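Side-chain contact in pyruvate carboxylase n-terminal domain (Aquifex aeolicus, PDB 1ULZ), which forms the biotin carboxylase part of pyruvate carboxylase, an ATP-grasp family protein that assembles here as a pair of identical chains: residues A[397-402]-A[428-433]. The protein carries 1 engineered substitution. Sequence-based numbering, arbitrary orientation.
Sequences EAVERM and KDFKAG
K431 reaches across to E400 with its ammonium group, NZ lying 2.8 Å from E400 OE1 in a hydrogen-bonded salt bridge. The two side chains cross at about a right angle. NZ comes to the anti side of that oxygen, 32° out of the carboxylate plane. Neither residue starts out aimed at its partner: both CG atoms lie beside the backbone N, anti to the carbonyl carbon, and a kink further out, at chi2 in E400 and at chi3 (55°) in K431, turns each charged end toward the other. The other carboxylate oxygen, OE2, pairs with R403, so E400 is gripped by two cations, while K431 NZ has a second, weak and long ion pair with D396.

Next to the salt bridge, V399 is directed toward helix 428-432. The valine and F430 slide past each other in opposite directions, CG2 of V399 resting obliquely against CE1 of F430 at 4.1 Å. CG1 of V399 lies 4.4 Å from CG of K431, more loosely. The F430 ring also meets W395 and F435, and I334 touches V399 from strand 332-339.

The axes of the two short segments come within 10.6 Å at their closest, with N-to-C directions 129° apart. Between helices 395-407 and 428-432 of the biotin carboxylase C-terminal region, a light apolar contact is thus joined to a partly exposed ionic one, where the two cations, K431 at OE1 and R403 at OE2, would probably favour the ionised carboxylate of E400.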
loop_
_atom_site.group_PDB
_atom_site.type_symbol
_atom_site.label_atom_id
_atom_site.label_comp_id
_atom_site.label_asym_id
_atom_site.label_seq_id
_atom_site.Cartn_x
_atom_site.Cartn_y
_atom_site.Cartn_z
ATOM N N GLU A 397 -4.975 -3.272 15.627
ATOM C CA GLU A 397 -4.924 -2.167 14.679
ATOM C C GLU A 397 -5.168 -2.665 13.259
ATOM O O GLU A 397 -5.784 -1.976 12.449
ATOM C CB GLU A 397 -3.573 -1.471 14.740
ATOM C CG GLU A 397 -3.246 -0.908 16.096
ATOM C CD GLU A 397 -1.961 -0.125 16.090
ATOM O OE1 GLU A 397 -1.996 1.076 15.756
ATOM O OE2 GLU A 397 -0.910 -0.715 16.398
ATOM N N ALA A 398 -4.677 -3.865 12.962
ATOM C CA ALA A 398 -4.847 -4.452 11.639
ATOM C C ALA A 398 -6.320 -4.779 11.427
ATOM O O ALA A 398 -6.858 -4.590 10.336
ATOM C CB ALA A 398 -4.001 -5.712 11.515
ATOM N N VAL A 399 -6.967 -5.269 12.482
ATOM C CA VAL A 399 -8.384 -5.604 12.413
ATOM C C VAL A 399 -9.205 -4.346 12.137
ATOM O O VAL A 399 -10.067 -4.335 11.259
ATOM C CB VAL A 399 -8.874 -6.241 13.733
ATOM C CG1 VAL A 399 -10.377 -6.488 13.673
ATOM C CG2 VAL A 399 -8.122 -7.551 13.985
ATOM N N GLU A 400 -8.934 -3.286 12.894
ATOM C CA GLU A 400 -9.650 -2.029 12.721
ATOM C C GLU A 400 -9.360 -1.397 11.366
ATOM O O GLU A 400 -10.243 -0.780 10.771
ATOM C CB GLU A 400 -9.305 -1.056 13.854
ATOM C CG GLU A 400 -9.794 -1.531 15.218
ATOM C CD GLU A 400 -11.280 -1.883 15.226
ATOM O OE1 GLU A 400 -11.642 -2.923 15.822
ATOM O OE2 GLU A 400 -12.092 -1.126 14.646
ATOM N N ARG A 401 -8.132 -1.547 10.870
ATOM C CA ARG A 401 -7.801 -0.986 9.560
ATOM C C ARG A 401 -8.611 -1.711 8.489
ATOM O O ARG A 401 -9.153 -1.079 7.583
ATOM C CB ARG A 401 -6.315 -1.132 9.240
ATOM C CG ARG A 401 -5.922 -0.528 7.890
ATOM C CD ARG A 401 -5.103 0.759 8.077
ATOM N NE ARG A 401 -3.732 0.452 8.439
ATOM C CZ ARG A 401 -2.896 1.274 9.063
ATOM N NH1 ARG A 401 -1.668 0.855 9.329
ATOM N NH2 ARG A 401 -3.276 2.493 9.436
ATOM N N MET A 402 -8.691 -3.037 8.596
ATOM C CA MET A 402 -9.448 -3.821 7.629
ATOM C C MET A 402 -10.924 -3.417 7.632
ATOM O O MET A 402 -11.496 -3.144 6.582
ATOM C CB MET A 402 -9.322 -5.317 7.928
ATOM C CG MET A 402 -10.078 -6.212 6.956
ATOM S SD MET A 402 -9.589 -5.947 5.227
ATOM C CE MET A 402 -8.237 -7.069 5.066
ATOM N N LYS A 428 -16.452 -10.476 18.471
ATOM C CA LYS A 428 -15.670 -10.604 19.693
ATOM C C LYS A 428 -14.484 -11.572 19.644
ATOM O O LYS A 428 -13.360 -11.200 19.985
ATOM C CB LYS A 428 -16.600 -11.000 20.845
ATOM C CG LYS A 428 -15.874 -11.355 22.130
ATOM C CD LYS A 428 -16.846 -11.871 23.194
ATOM C CE LYS A 428 -16.091 -12.495 24.370
ATOM N NZ LYS A 428 -17.021 -13.028 25.418
ATOM N N ASP A 429 -14.720 -12.811 19.230
ATOM C CA ASP A 429 -13.623 -13.771 19.195
ATOM C C ASP A 429 -12.561 -13.448 18.156
ATOM O O ASP A 429 -11.365 -13.551 18.437
ATOM C CB ASP A 429 -14.146 -15.192 18.982
ATOM C CG ASP A 429 -15.040 -15.655 20.120
ATOM O OD1 ASP A 429 -14.795 -15.253 21.281
ATOM O OD2 ASP A 429 -15.984 -16.427 19.856
ATOM N N PHE A 430 -12.975 -13.059 16.956
ATOM C CA PHE A 430 -11.985 -12.733 15.943
ATOM C C PHE A 430 -11.107 -11.580 16.438
ATOM O O PHE A 430 -9.882 -11.615 16.298
ATOM C CB PHE A 430 -12.653 -12.367 14.613
ATOM C CG PHE A 430 -11.671 -12.086 13.508
ATOM C CD1 PHE A 430 -11.308 -10.789 13.195
ATOM C CD2 PHE A 430 -11.067 -13.126 12.825
ATOM C CE1 PHE A 430 -10.358 -10.532 12.220
ATOM C CE2 PHE A 430 -10.114 -12.871 11.850
ATOM C CZ PHE A 430 -9.764 -11.571 11.552
ATOM N N LYS A 431 -11.730 -10.568 17.038
ATOM C CA LYS A 431 -10.973 -9.430 17.547
ATOM C C LYS A 431 -9.963 -9.869 18.590
ATOM O O LYS A 431 -8.852 -9.337 18.655
ATOM C CB LYS A 431 -11.904 -8.388 18.163
ATOM C CG LYS A 431 -12.829 -7.730 17.168
ATOM C CD LYS A 431 -13.263 -6.381 17.693
ATOM C CE LYS A 431 -12.029 -5.550 18.013
ATOM N NZ LYS A 431 -12.366 -4.126 18.258
ATOM N N ALA A 432 -10.357 -10.842 19.403
ATOM C CA ALA A 432 -9.494 -11.365 20.450
ATOM C C ALA A 432 -8.445 -12.309 19.862
ATOM O O ALA A 432 -7.539 -12.764 20.567
ATOM C CB ALA A 432 -10.335 -12.099 21.500
ATOM N N GLY A 433 -8.575 -12.603 18.571
ATOM C CA GLY A 433 -7.627 -13.490 17.916
ATOM C C GLY A 433 -7.933 -14.962 18.114
ATOM O O GLY A 433 -7.060 -15.810 17.929
#